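GCN5 like acetylase + bromodomain (Cryptosporidium parvum, PDB 4LDF) probably acetylates histone H3 as a GCN5-type transferase of the nucleus, its bromodomain, the part in this structure, belonging to a family that reads acetyl-lysine marks. Local coordinates at residues Ser72-Ser75 with Ser76-Arg80. Residues are numbered along the deposited sequence; the frame is centred on the assembly and turned at random.
Sequences SEFS and SELKR
Phe74 and Leu78, one helical turn apart, both place CG opposite the backbone N (chi1 169° and 178°), and their side chains therefore run side by side from the same flank of helix 71-88. Leu78 CB sits over one face of the Phe74 ring, 4.3 Å from its centroid, a CH-pi contact made near the far end of the ring, where Phe74 CZ comes within 3.9 Å of Leu78 CB. The CD2 methyl of Leu78 extends the same apolar contact to the CZ-CE2 side. Between the same two residues, the backbone bond from Leu78 N to Phe74 O is short and nearly straight, 2.8 Å, whereas the preceding one, Glu77 N to Glu73 O, is stretched to 3.4 Å and weak. On the outer flank, Ser76 turns OG back beside its own N (chi1 -52°), which brings OG to 2.6 Å from Ser72 O, the carbonyl that also accepts Ser76 N at 2.9 Å. Ser75 OG lies 3.1 Å from Ser72 O as well, a bond not settled because its one proton also has Leu71 O within reach. Lys79 N closes the next turn on Ser75 O, and the Lys79 amine reaches onward to a salt bridge with Asp83. Glu77 leaves on another side as an extended chain; the carboxylate of this buried residue makes a salt bridge to Lys62 and hydrogen bonds to Thr54 and Tyr68, which probably offsets its charge. The segment belongs to one of the long helices of the bromodomain's left-handed four-helix bundle. Phe74, edge-to-face with Tyr68, packs on Ile18, Leu21 and Leu22 of helix 14-27, while Leu78 touches Leu25 there and Ile106 and Trp107 of helix 93-110; Met59 of helix 56-64 meets both side chains, and together these contacts join this turn to the other three helices.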
ATOM      1  N   SER A  72      -0.101  -3.552  13.354  1.00 20.99           N
ATOM      2  CA  SER A  72       0.260  -2.120  13.400  1.00 21.43           C
ATOM      3  C   SER A  72       1.389  -1.746  12.442  1.00 23.07           C
ATOM      4  O   SER A  72       1.283  -0.734  11.742  1.00 21.07           O
ATOM      5  CB  SER A  72       0.563  -1.646  14.828  1.00 24.86           C
ATOM      6  OG  SER A  72       1.576  -2.433  15.435  1.00 36.17           O
ATOM      7  N   GLU A  73       2.430  -2.590  12.376  1.00 20.10           N
ATOM      8  CA  GLU A  73       3.583  -2.442  11.480  1.00 20.59           C
ATOM      9  C   GLU A  73       3.103  -2.339  10.025  1.00 25.64           C
ATOM     10  O   GLU A  73       3.545  -1.448   9.301  1.00 26.07           O
ATOM     11  CB  GLU A  73       4.524  -3.662  11.614  1.00 21.81           C
ATOM     12  CG  GLU A  73       5.395  -3.644  12.856  1.00 33.57           C
ATOM     13  CD  GLU A  73       6.395  -4.781  13.007  1.00 49.95           C
ATOM     14  OE1 GLU A  73       6.431  -5.685  12.142  1.00 30.53           O
ATOM     15  OE2 GLU A  73       7.143  -4.767  14.010  1.00 48.54           O
ATOM     16  N   PHE A  74       2.164  -3.231   9.610  1.00 21.06           N
ATOM     17  CA  PHE A  74       1.645  -3.205   8.246  1.00 18.37           C
ATOM     18  C   PHE A  74       0.700  -2.015   8.013  1.00 21.87           C
ATOM     19  O   PHE A  74       0.829  -1.327   7.000  1.00 20.31           O
ATOM     20  CB  PHE A  74       0.964  -4.541   7.871  1.00 18.45           C
ATOM     21  CG  PHE A  74       0.203  -4.419   6.576  1.00 18.85           C
ATOM     22  CD1 PHE A  74       0.877  -4.221   5.370  1.00 20.28           C
ATOM     23  CD2 PHE A  74      -1.189  -4.433   6.563  1.00 19.19           C
ATOM     24  CE1 PHE A  74       0.172  -4.029   4.180  1.00 20.26           C
ATOM     25  CE2 PHE A  74      -1.891  -4.208   5.380  1.00 20.95           C
ATOM     26  CZ  PHE A  74      -1.201  -4.022   4.193  1.00 19.47           C
ATOM     27  N   SER A  75      -0.257  -1.789   8.927  1.00 19.04           N
ATOM     28  CA  SER A  75      -1.226  -0.686   8.800  1.00 19.86           C
ATOM     29  C   SER A  75      -0.559   0.693   8.736  1.00 23.70           C
ATOM     30  O   SER A  75      -1.036   1.547   7.989  1.00 23.04           O
ATOM     31  CB  SER A  75      -2.318  -0.761   9.866  1.00 22.35           C
ATOM     32  OG  SER A  75      -1.788  -0.807  11.178  1.00 28.56           O
ATOM     33  N   SER A  76       0.593   0.883   9.438  1.00 20.80           N
ATOM     34  CA  SER A  76       1.364   2.135   9.397  1.00 19.65           C
ATOM     35  C   SER A  76       1.961   2.327   8.007  1.00 20.75           C
ATOM     36  O   SER A  76       1.907   3.432   7.469  1.00 19.01           O
ATOM     37  CB  SER A  76       2.485   2.129  10.430  1.00 22.44           C
ATOM     38  OG  SER A  76       1.987   1.798  11.711  1.00 33.21           O
ATOM     39  N   GLU A  77       2.532   1.250   7.440  1.00 16.63           N
ATOM     40  CA  GLU A  77       3.145   1.225   6.122  1.00 16.64           C
ATOM     41  C   GLU A  77       2.099   1.446   5.030  1.00 21.17           C
ATOM     42  O   GLU A  77       2.342   2.216   4.110  1.00 20.03           O
ATOM     43  CB  GLU A  77       3.860  -0.115   5.878  1.00 17.45           C
ATOM     44  CG  GLU A  77       4.730  -0.052   4.630  1.00 15.89           C
ATOM     45  CD  GLU A  77       5.806  -1.105   4.497  1.00 32.12           C
ATOM     46  OE1 GLU A  77       6.639  -0.983   3.567  1.00 21.83           O
ATOM     47  OE2 GLU A  77       5.832  -2.038   5.332  1.00 25.11           O
ATOM     48  N   LEU A  78       0.952   0.738   5.113  1.00 18.71           N
ATOM     49  CA  LEU A  78      -0.120   0.900   4.137  1.00 18.42           C
ATOM     50  C   LEU A  78      -0.655   2.330   4.182  1.00 22.53           C
ATOM     51  O   LEU A  78      -0.887   2.906   3.117  1.00 22.80           O
ATOM     52  CB  LEU A  78      -1.257  -0.131   4.333  1.00 18.30           C
ATOM     53  CG  LEU A  78      -2.454  -0.012   3.367  1.00 20.86           C
ATOM     54  CD1 LEU A  78      -2.035  -0.275   1.914  1.00 20.62           C
ATOM     55  CD2 LEU A  78      -3.586  -0.928   3.792  1.00 22.07           C
ATOM     56  N   LYS A  79      -0.836   2.910   5.394  1.00 19.25           N
ATOM     57  CA  LYS A  79      -1.296   4.304   5.517  1.00 19.37           C
ATOM     58  C   LYS A  79      -0.268   5.246   4.892  1.00 21.37           C
ATOM     59  O   LYS A  79      -0.653   6.152   4.152  1.00 19.59           O
ATOM     60  CB  LYS A  79      -1.569   4.719   6.975  1.00 22.74           C
ATOM     61  CG  LYS A  79      -2.361   6.017   7.034  1.00 34.57           C
ATOM     62  CD  LYS A  79      -2.332   6.670   8.384  1.00 43.52           C
ATOM     63  CE  LYS A  79      -3.260   7.866   8.412  1.00 42.51           C
ATOM     64  NZ  LYS A  79      -2.639   9.082   7.806  1.00 30.93           N
ATOM     65  N   ARG A  80       1.033   5.022   5.197  1.00 16.98           N
ATOM     66  CA  ARG A  80       2.180   5.756   4.660  1.00 15.47           C
ATOM     67  C   ARG A  80       2.175   5.705   3.120  1.00 19.46           C
ATOM     68  O   ARG A  80       2.451   6.722   2.491  1.00 18.48           O
ATOM     69  CB  ARG A  80       3.505   5.196   5.240  1.00 13.57           C
ATOM     70  CG  ARG A  80       4.784   5.786   4.582  1.00 21.12           C
ATOM     71  CD  ARG A  80       6.036   5.777   5.458  1.00 22.47           C
ATOM     72  NE  ARG A  80       6.218   4.535   6.217  1.00 26.34           N
ATOM     73  CZ  ARG A  80       6.783   3.428   5.745  1.00 41.33           C
ATOM     74  NH1 ARG A  80       6.916   2.363   6.522  1.00 36.47           N
ATOM     75  NH2 ARG A  80       7.220   3.377   4.491  1.00 27.09           N
TER